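PDB 4LRZ: PTS-dependent dihydroxyacetone kinase operon regulatory protein from Escherichia coli, which activates transcription of the dhaKLM operon from a sigma-70 promoter and represses its own expression, its sensor region being the part present here. Local coordinates for residues Arg49-Ala52 / Met53-Gly57; Ala17-Trp20 / Glu21-Lys25; Ser218-Glu221 / Gln222-Gln226; Pro91-Leu94 / Gln95-Ala99; Asp192-Leu195 / Ala196-Asn199. All blocks are in the same frame, centred on the assembly; numbering follows the deposited sequence.

Interaction 1. Residues Arg49-Ala52 / Met53-Gly57; sequences RKKA and MLTLG
Two backbone bonds start the helix that runs on from K51. The amide N of L54 reaches O of K50 at 2.8 Å, and N of T55 reaches O of K51 at 2.9 Å. The second is the straighter, with 168° at the hydrogen. K50 is the N-cap residue.

The apolar contacts fall on two sides. On one, the M53 chain doubles back at chi2 and chi3. This brings its CE methyl to 3.8 Å from CB of K50, and the two chains cross at a slant. The M53 methyl thus touches CB and CD of K50, while NZ of K50 bonds to OG1 of T158. On the other side, CG of K51 lies 4.1 Å from CG2 of T55. The T55 methyl sits beside its own backbone N and faces O of K51. OG1 of T55 is buried by the contact and has no polar partner in the model.

Around the turn, M53 and L54 pack on L85 of strand 84-89, and L56 packs on V185, L188 and L189 of helix 174-211. The arrangement is a helix N-terminus with its N-cap, at the start of helix 51-66 in the GAF part of the sensor region.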
# COMPACT_ATOMS: atom_id res chain seq x y z
N ARG F 49 16.46 -13.23 6.79
CA ARG F 49 15.80 -13.09 5.48
C ARG F 49 14.29 -12.77 5.53
O ARG F 49 13.67 -12.39 4.53
CB ARG F 49 16.08 -14.29 4.57
CG ARG F 49 15.48 -15.55 5.07
CD ARG F 49 15.44 -16.71 4.04
NE ARG F 49 14.50 -17.67 4.65
CZ ARG F 49 13.23 -17.84 4.28
NH1 ARG F 49 12.44 -18.68 4.98
NH2 ARG F 49 12.75 -17.17 3.20
N LYS F 50 13.70 -12.91 6.71
CA LYS F 50 12.30 -12.56 6.88
C LYS F 50 12.07 -11.13 7.43
O LYS F 50 10.94 -10.76 7.71
CB LYS F 50 11.64 -13.65 7.71
CG LYS F 50 11.64 -14.98 6.94
CD LYS F 50 10.33 -15.08 6.29
CE LYS F 50 10.37 -15.21 4.83
NZ LYS F 50 9.00 -14.73 4.46
N LYS F 51 13.16 -10.37 7.55
CA LYS F 51 13.22 -9.06 8.16
C LYS F 51 12.05 -8.15 7.71
O LYS F 51 11.31 -7.64 8.55
CB LYS F 51 14.56 -8.40 7.84
CG LYS F 51 14.88 -7.10 8.65
CD LYS F 51 15.79 -6.09 7.83
CE LYS F 51 17.28 -6.16 8.16
NZ LYS F 51 17.67 -5.48 9.47
N ALA F 52 11.87 -8.02 6.40
CA ALA F 52 10.89 -7.12 5.86
C ALA F 52 9.49 -7.46 6.39
O ALA F 52 8.83 -6.60 6.99
CB ALA F 52 10.95 -7.08 4.33
N MET F 53 9.06 -8.70 6.24
CA MET F 53 7.75 -9.10 6.76
C MET F 53 7.73 -9.04 8.30
O MET F 53 6.71 -8.72 8.91
CB MET F 53 7.35 -10.49 6.23
CG MET F 53 6.12 -11.16 6.93
SD MET F 53 6.42 -12.87 7.61
CE MET F 53 8.06 -12.57 8.26
N LEU F 54 8.85 -9.33 8.94
CA LEU F 54 8.89 -9.42 10.40
C LEU F 54 8.66 -8.11 11.08
O LEU F 54 7.87 -8.01 12.02
CB LEU F 54 10.28 -9.89 10.91
CG LEU F 54 10.33 -11.28 11.50
CD1 LEU F 54 11.70 -11.57 12.08
CD2 LEU F 54 9.21 -11.50 12.52
N THR F 55 9.40 -7.11 10.65
CA THR F 55 9.36 -5.86 11.35
C THR F 55 7.95 -5.28 11.22
O THR F 55 7.44 -4.72 12.18
CB THR F 55 10.43 -4.88 10.89
OG1 THR F 55 10.06 -4.35 9.63
CG2 THR F 55 11.76 -5.58 10.75
N LEU F 56 7.33 -5.49 10.06
CA LEU F 56 5.97 -5.00 9.81
C LEU F 56 4.99 -5.80 10.66
O LEU F 56 4.12 -5.25 11.34
CB LEU F 56 5.64 -5.15 8.34
CG LEU F 56 6.40 -4.29 7.31
CD1 LEU F 56 5.83 -4.61 5.95
CD2 LEU F 56 6.19 -2.78 7.57
N GLY F 57 5.18 -7.12 10.66
CA GLY F 57 4.36 -8.00 11.46
C GLY F 57 4.41 -7.75 12.96
O GLY F 57 3.39 -7.88 13.63

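Interaction 2. Residues Ala17-Trp20 / Glu21-Lys25; sequences ATSW and ERCNK
The R22 chain leaves with CG beside its backbone N (chi1 -60°) and bends at chi3 (-66°). The bend carries the guanidinium back over the preceding turn, toward T18 and S19. T18 turns CG2 opposite its own N, and this methyl meets NH1 of R22 at 3.4 Å. CA of S19 lies over one face of the guanidinium, offset toward its rim, 3.5 Å from NH2 of R22. CB of S19 is also close, at 3.6 Å from NH2 of R22. One face of the group thus lies over backbone of the preceding turn, CA of S19 and O of T18. Its charge is met outside: NH2 forms a salt bridge with E110. OG of S19 bonds to the same carboxylate and to T115, so S19 and R22 share one acidic partner.

This is one turn of helix 14-26, near the N-terminus of the sensor region. Its bonds link each residue to the fourth one on. N of C23 to O of S19 is 3.0 Å, with 161° at the hydrogen, and N of N24 to O of W20 is 2.9 Å. N of R22 binds O of T18 at 3.2 Å and has a weak second bond to O of S19.

C23 directs its CB toward the preceding turn, and its side chain packs on T115 and F136. W20 holds O of Q134 through NE1, and its ring makes a cation-pi contact with R29.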
# COMPACT_ATOMS: atom_id res chain seq x y z
N ALA F 17 -10.73 -33.44 8.33
CA ALA F 17 -10.78 -34.87 8.08
C ALA F 17 -9.68 -35.29 7.12
O ALA F 17 -9.01 -36.29 7.34
CB ALA F 17 -12.17 -35.26 7.53
N THR F 18 -9.49 -34.52 6.05
CA THR F 18 -8.46 -34.76 5.06
C THR F 18 -7.07 -34.65 5.69
O THR F 18 -6.20 -35.49 5.44
CB THR F 18 -8.59 -33.75 3.92
OG1 THR F 18 -9.87 -33.93 3.31
CG2 THR F 18 -7.51 -33.94 2.87
N SER F 19 -6.91 -33.62 6.53
CA SER F 19 -5.69 -33.41 7.29
C SER F 19 -5.40 -34.59 8.23
O SER F 19 -4.25 -35.05 8.33
CB SER F 19 -5.76 -32.11 8.09
OG SER F 19 -4.66 -32.03 8.99
N TRP F 20 -6.43 -35.07 8.91
CA TRP F 20 -6.33 -36.27 9.72
C TRP F 20 -5.86 -37.48 8.93
O TRP F 20 -5.02 -38.22 9.42
CB TRP F 20 -7.65 -36.58 10.36
CG TRP F 20 -8.00 -35.72 11.53
CD1 TRP F 20 -7.36 -34.57 11.96
CD2 TRP F 20 -9.14 -35.88 12.39
NE1 TRP F 20 -8.01 -34.06 13.05
CE2 TRP F 20 -9.11 -34.83 13.34
CE3 TRP F 20 -10.17 -36.84 12.47
CZ2 TRP F 20 -10.07 -34.70 14.37
CZ3 TRP F 20 -11.15 -36.71 13.48
CH2 TRP F 20 -11.09 -35.64 14.41
N GLU F 21 -6.36 -37.68 7.71
CA GLU F 21 -5.88 -38.79 6.86
C GLU F 21 -4.38 -38.69 6.54
O GLU F 21 -3.73 -39.71 6.43
CB GLU F 21 -6.65 -38.96 5.52
CG GLU F 21 -8.17 -39.27 5.61
CD GLU F 21 -8.88 -39.34 4.20
OE1 GLU F 21 -8.33 -38.77 3.20
OE2 GLU F 21 -9.98 -39.96 4.11
N ARG F 22 -3.84 -37.48 6.36
CA ARG F 22 -2.39 -37.33 6.10
C ARG F 22 -1.59 -37.65 7.36
O ARG F 22 -0.57 -38.34 7.32
CB ARG F 22 -2.05 -35.93 5.59
CG ARG F 22 -2.74 -35.55 4.27
CD ARG F 22 -2.17 -34.21 3.72
NE ARG F 22 -2.47 -33.04 4.56
CZ ARG F 22 -3.58 -32.29 4.44
NH1 ARG F 22 -4.50 -32.59 3.51
NH2 ARG F 22 -3.77 -31.25 5.25
N CYS F 23 -2.10 -37.17 8.49
CA CYS F 23 -1.46 -37.37 9.80
C CYS F 23 -1.48 -38.83 10.28
O CYS F 23 -0.59 -39.25 11.01
CB CYS F 23 -2.11 -36.47 10.85
SG CYS F 23 -1.79 -34.66 10.71
N ASN F 24 -2.51 -39.56 9.86
CA ASN F 24 -2.72 -40.97 10.19
C ASN F 24 -1.58 -41.90 9.73
O ASN F 24 -1.29 -42.88 10.40
CB ASN F 24 -4.03 -41.47 9.58
CG ASN F 24 -5.19 -41.36 10.53
OD1 ASN F 24 -5.00 -41.39 11.74
ND2 ASN F 24 -6.40 -41.22 9.99
N LYS F 25 -0.98 -41.57 8.59
CA LYS F 25 0.11 -42.34 8.01
C LYS F 25 1.28 -42.50 8.97
O LYS F 25 1.75 -43.63 9.18
CB LYS F 25 0.59 -41.69 6.71
CG LYS F 25 -0.44 -41.66 5.56
CD LYS F 25 0.09 -40.84 4.33
CE LYS F 25 -1.03 -40.31 3.39
NZ LYS F 25 -0.97 -38.80 3.08

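Interaction 3. Residues Ser218-Glu221 / Gln222-Gln226; sequences SWDE and QGNLQ
The D220 side chain crosses the loop to meet N224 and Q226. CB of D220 lies 3.2 Å from O of N224 and 3.4 Å from N of Q222. From CG the carboxylate spreads toward Q226, and its plane stacks on the Q226 amide at 13°. OD1 of D220 comes 3.9 Å from CB of N224. OD2 of D220 lies 4.0 Å from CG of Q226. The carboxylate is turned more steeply against the N224 amide, with 52° between the planes. An alanine here would leave the Q226 amide without its stacking partner and is likely to let it turn more freely.

The contact lies at the turn of the beta hairpin of strands 215-219 and 225-228, in the PAS part of the sensor region. A type I turn runs from D220 to G223. Its bond, from N of G223 to O of D220, is 3.2 Å, and the donor stands above the carbonyl plane. G223 has phi 88°, where a CB would jam against the carbonyl O of Q222. Further down the hairpin, N of D220 bonds to O of N224. N of Q226 bonds to O of S218 at 2.6 Å, nearly straight.

W219 and L225 form the antiparallel non-hydrogen-bonded pair between these bonds. Their side chains lie on one face of the sheet, and both touch I248. E221 looks outward to the dimer partner, where its OE1 forms a salt bridge with R200 of the second subunit.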
# COMPACT_ATOMS: atom_id res chain seq x y z
N SER F 218 10.91 21.39 -16.77
CA SER F 218 9.57 20.87 -16.73
C SER F 218 8.82 21.34 -15.52
O SER F 218 9.36 21.33 -14.39
CB SER F 218 9.59 19.36 -16.75
OG SER F 218 8.27 18.84 -16.71
N TRP F 219 7.57 21.73 -15.74
CA TRP F 219 6.77 22.18 -14.62
C TRP F 219 5.36 21.56 -14.51
O TRP F 219 4.84 20.94 -15.44
CB TRP F 219 6.75 23.71 -14.54
CG TRP F 219 6.08 24.39 -15.68
CD1 TRP F 219 4.77 24.75 -15.75
CD2 TRP F 219 6.67 24.77 -16.93
NE1 TRP F 219 4.51 25.35 -16.96
CE2 TRP F 219 5.65 25.37 -17.71
CE3 TRP F 219 7.96 24.68 -17.47
CZ2 TRP F 219 5.88 25.89 -18.98
CZ3 TRP F 219 8.20 25.18 -18.74
CH2 TRP F 219 7.15 25.78 -19.49
N ASP F 220 4.80 21.78 -13.32
CA ASP F 220 3.53 21.29 -12.79
C ASP F 220 2.32 21.98 -13.38
O ASP F 220 2.48 23.03 -13.96
CB ASP F 220 3.49 21.71 -11.30
CG ASP F 220 3.45 20.55 -10.44
OD1 ASP F 220 3.50 20.66 -9.21
OD2 ASP F 220 3.32 19.48 -11.03
N GLU F 221 1.12 21.42 -13.16
CA GLU F 221 -0.16 22.14 -13.47
C GLU F 221 -0.37 23.24 -12.45
O GLU F 221 -1.25 24.08 -12.61
CB GLU F 221 -1.40 21.23 -13.46
CG GLU F 221 -1.86 20.77 -12.06
CD GLU F 221 -1.04 19.58 -11.50
OE1 GLU F 221 -0.10 19.10 -12.19
OE2 GLU F 221 -1.32 19.13 -10.38
N GLN F 222 0.42 23.20 -11.40
CA GLN F 222 0.41 24.20 -10.36
C GLN F 222 1.46 25.27 -10.60
O GLN F 222 1.61 26.14 -9.77
CB GLN F 222 0.66 23.55 -9.00
CG GLN F 222 -0.45 22.59 -8.55
CD GLN F 222 -1.73 23.33 -8.10
OE1 GLN F 222 -1.91 23.61 -6.91
NE2 GLN F 222 -2.60 23.66 -9.05
N GLY F 223 2.23 25.19 -11.68
CA GLY F 223 3.30 26.17 -11.93
C GLY F 223 4.69 25.89 -11.35
O GLY F 223 5.62 26.66 -11.59
N ASN F 224 4.84 24.78 -10.61
CA ASN F 224 6.09 24.43 -9.91
C ASN F 224 7.04 23.54 -10.69
O ASN F 224 6.64 22.49 -11.24
CB ASN F 224 5.74 23.77 -8.60
CG ASN F 224 4.98 24.68 -7.72
OD1 ASN F 224 5.25 25.88 -7.73
ND2 ASN F 224 3.99 24.16 -7.01
N LEU F 225 8.29 23.97 -10.75
CA LEU F 225 9.31 23.35 -11.58
C LEU F 225 9.59 21.96 -11.00
O LEU F 225 9.79 21.83 -9.77
CB LEU F 225 10.56 24.22 -11.56
CG LEU F 225 11.77 23.65 -12.29
CD1 LEU F 225 11.75 24.26 -13.66
CD2 LEU F 225 13.00 24.03 -11.63
N GLN F 226 9.55 20.93 -11.85
CA GLN F 226 9.72 19.57 -11.37
C GLN F 226 11.10 19.05 -11.66
O GLN F 226 11.63 18.28 -10.85
CB GLN F 226 8.65 18.59 -11.93
CG GLN F 226 7.23 18.95 -11.51
CD GLN F 226 7.10 19.05 -10.01
OE1 GLN F 226 6.95 20.16 -9.46
NE2 GLN F 226 7.18 17.89 -9.31

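Interaction 4. Residues Pro91-Leu94 / Gln95-Ala99; sequences PQTL and QQLSA
Q95 and L94 bury the most surface in this turn, but much of that comes from adjoining backbone. CG of Q95 sits between its N and carbonyl carbon (chi1 83°), a placement that folds the chain back against the preceding turn. There CG of Q95 lies 3.3 Å from O of Q92. L94 sends its carbonyl O to N of S98, a bond of 3.0 Å.

Q92 adds the main side-chain pairing, with Q96. The two lie side by side and point the same way, their amide planes only 10° apart. NE2 of Q96 is 3.6 Å from CG of Q92. A water joins them: it donates to OE1 of Q96 at 2.9 Å and to OG1 of T93 at 2.7 Å, and accepts a weak bond from NE2 of Q92. A leucine in place of Q96 would remove the amide, and the water would probably lose one of its two acceptors and be less firmly held. OG1 of T93 also bonds to D90, just before the helix.

The turn belongs to helix 91-99 of the GAF part, which follows strand 84-89. L94 and L97 pack on A74 of strand 74-79, L97 also touches F76, and T93, Q96 and L97 lie against W143 of strand 143-151.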
# COMPACT_ATOMS: atom_id res chain seq x y z
N PRO F 91 2.05 -12.95 29.05
CA PRO F 91 3.21 -13.66 29.65
C PRO F 91 2.92 -15.13 30.08
O PRO F 91 3.62 -16.09 29.63
CB PRO F 91 3.58 -12.78 30.85
CG PRO F 91 3.07 -11.37 30.49
CD PRO F 91 1.91 -11.55 29.53
N GLN F 92 1.87 -15.31 30.87
CA GLN F 92 1.45 -16.64 31.30
C GLN F 92 1.10 -17.59 30.12
O GLN F 92 1.47 -18.78 30.12
CB GLN F 92 0.26 -16.53 32.26
CG GLN F 92 -0.29 -17.90 32.78
CD GLN F 92 -1.63 -17.75 33.53
OE1 GLN F 92 -1.68 -17.75 34.76
NE2 GLN F 92 -2.72 -17.58 32.77
N THR F 93 0.40 -17.06 29.13
CA THR F 93 -0.03 -17.89 28.03
C THR F 93 1.23 -18.29 27.24
O THR F 93 1.41 -19.44 26.90
CB THR F 93 -1.14 -17.20 27.22
OG1 THR F 93 -2.20 -16.84 28.12
CG2 THR F 93 -1.71 -18.08 26.16
N LEU F 94 2.12 -17.34 27.03
CA LEU F 94 3.40 -17.57 26.40
C LEU F 94 4.25 -18.57 27.16
O LEU F 94 4.92 -19.39 26.53
CB LEU F 94 4.20 -16.29 26.22
CG LEU F 94 3.60 -15.39 25.15
CD1 LEU F 94 4.20 -13.96 25.17
CD2 LEU F 94 3.73 -16.08 23.79
N GLN F 95 4.21 -18.53 28.49
CA GLN F 95 4.94 -19.58 29.20
C GLN F 95 4.30 -20.95 29.03
O GLN F 95 5.03 -21.92 28.85
CB GLN F 95 5.31 -19.24 30.67
CG GLN F 95 4.24 -19.46 31.75
CD GLN F 95 4.04 -20.92 32.24
OE1 GLN F 95 4.86 -21.82 31.98
NE2 GLN F 95 2.93 -21.16 32.98
N GLN F 96 2.96 -21.05 29.04
CA GLN F 96 2.29 -22.34 28.80
C GLN F 96 2.58 -22.93 27.40
O GLN F 96 2.84 -24.13 27.25
CB GLN F 96 0.79 -22.24 29.04
CG GLN F 96 0.43 -21.80 30.45
CD GLN F 96 -1.06 -21.48 30.65
OE1 GLN F 96 -1.85 -21.47 29.71
NE2 GLN F 96 -1.44 -21.23 31.91
N LEU F 97 2.56 -22.10 26.37
CA LEU F 97 2.85 -22.55 25.01
C LEU F 97 4.31 -22.94 24.88
O LEU F 97 4.66 -23.90 24.18
CB LEU F 97 2.47 -21.47 24.00
CG LEU F 97 0.96 -21.33 23.91
CD1 LEU F 97 0.59 -19.99 23.23
CD2 LEU F 97 0.39 -22.56 23.20
N SER F 98 5.16 -22.21 25.60
CA SER F 98 6.58 -22.49 25.68
C SER F 98 6.82 -23.87 26.38
O SER F 98 7.60 -24.67 25.91
CB SER F 98 7.28 -21.32 26.37
OG SER F 98 8.65 -21.59 26.62
N ALA F 99 6.09 -24.16 27.45
CA ALA F 99 6.14 -25.48 28.09
C ALA F 99 5.79 -26.63 27.12
O ALA F 99 6.34 -27.72 27.23
CB ALA F 99 5.24 -25.54 29.36
O HOH W 1 -3.18 -18.85 29.57

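Interaction 5. Residues Asp192-Leu195 / Ala196-Asn199; sequences DSLL and AETN
O of S193 takes the N-H of E197, with N of E197 at 2.9 Å and 157° at the hydrogen. The next carbonyls repeat the pattern. N of T198 bonds to O of L194 at 3.0 Å, and N of N199 bonds to O of L195 at 3.0 Å. N of A196 closes on O of D192 at 3.1 Å.

Side chains add little within the turn. The E197 chain runs out fully extended, with CG opposite its backbone N (chi1 -180°). OE1 of E197 passes CD2 of L194 at 4.1 Å, and the two chains slant across each other. CB of E197 meets O of L194 at 3.4 Å. CB of A196 lies 3.6 Å from O of D192, against the preceding turn.

The turn is part of helix 174-211, the long helix that leads out of the GAF part and into the PAS part of the sensor region. Here it also meets the second subunit. L195 packs on L194 of the second subunit, L194 on T191 of the second subunit, and T198 on H201 of the second subunit. The two long helices therefore touch through leucine, threonine and histidine side chains.

Polar ends point to other partners. OE2 of E197 bonds to H201 one turn on, and its OE1 forms a salt bridge with a basic side chain of another protein. The D192 carboxylate is paired outside the turn, through OD2, with a basic side chain on a different chain of another protein. On that same chain, N199 is held twice: OD1 bonds to a basic side chain and ND2 to the backbone.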
# COMPACT_ATOMS: atom_id res chain seq x y z
N ASP F 192 5.70 -1.04 0.17
CA ASP F 192 7.19 -0.96 0.09
C ASP F 192 7.65 -1.21 -1.35
O ASP F 192 8.52 -0.50 -1.88
CB ASP F 192 7.89 -1.98 1.01
CG ASP F 192 8.05 -1.47 2.47
OD1 ASP F 192 7.76 -0.29 2.75
OD2 ASP F 192 8.46 -2.27 3.36
N SER F 193 7.06 -2.20 -2.00
CA SER F 193 7.49 -2.54 -3.34
C SER F 193 7.00 -1.52 -4.40
O SER F 193 7.69 -1.26 -5.37
CB SER F 193 7.15 -3.99 -3.68
OG SER F 193 5.97 -4.11 -4.42
N LEU F 194 5.88 -0.86 -4.14
CA LEU F 194 5.41 0.20 -5.05
C LEU F 194 6.34 1.41 -5.04
O LEU F 194 6.62 1.96 -6.08
CB LEU F 194 3.96 0.61 -4.75
CG LEU F 194 2.93 -0.47 -5.06
CD1 LEU F 194 1.57 -0.17 -4.42
CD2 LEU F 194 2.80 -0.70 -6.56
N LEU F 195 6.80 1.79 -3.85
CA LEU F 195 7.74 2.87 -3.65
C LEU F 195 9.09 2.55 -4.29
O LEU F 195 9.68 3.38 -4.97
CB LEU F 195 7.89 3.16 -2.15
CG LEU F 195 6.83 4.03 -1.44
CD1 LEU F 195 6.85 3.85 0.11
CD2 LEU F 195 7.00 5.52 -1.81
N ALA F 196 9.56 1.33 -4.13
CA ALA F 196 10.75 0.87 -4.85
C ALA F 196 10.55 0.92 -6.39
O ALA F 196 11.43 1.37 -7.12
CB ALA F 196 11.19 -0.54 -4.34
N GLU F 197 9.37 0.51 -6.89
CA GLU F 197 9.08 0.65 -8.35
C GLU F 197 9.18 2.10 -8.81
O GLU F 197 9.78 2.42 -9.85
CB GLU F 197 7.70 0.07 -8.75
CG GLU F 197 7.39 0.21 -10.30
CD GLU F 197 5.89 -0.05 -10.81
OE1 GLU F 197 4.96 -0.31 -9.98
OE2 GLU F 197 5.69 -0.00 -12.07
N THR F 198 8.60 3.02 -8.05
CA THR F 198 8.70 4.41 -8.48
C THR F 198 10.11 4.97 -8.45
O THR F 198 10.52 5.66 -9.38
CB THR F 198 7.55 5.37 -7.91
OG1 THR F 198 8.08 6.67 -7.55
CG2 THR F 198 6.85 4.79 -6.83
N ASN F 199 10.89 4.58 -7.45
CA ASN F 199 12.29 4.93 -7.39
C ASN F 199 13.02 4.44 -8.67
O ASN F 199 13.76 5.20 -9.32
CB ASN F 199 12.90 4.36 -6.10
CG ASN F 199 14.32 4.87 -5.85
OD1 ASN F 199 14.58 6.08 -5.87
ND2 ASN F 199 15.23 3.97 -5.65

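Along the chain the contacts come in series, in the order 2, 1, 4, 5, 3. Interactions 1 and 5 come nearest, with closest atoms about 4 Å apart but not touching; helix 51-66 packs on helix 174-211, which carries interaction 5. Interactions 2 and 4 lie on the same side of the chain's centre, their centres about 28 Å apart. Interaction 3 is on the opposite side from both, with its centre about 64 Å from that of interaction 2. Helix 174-211 leads into strand 215-219, so interaction 5 precedes interaction 3, and both reach the second subunit. A bound ADP lies about 14 Å from the T18 side chain of interaction 2.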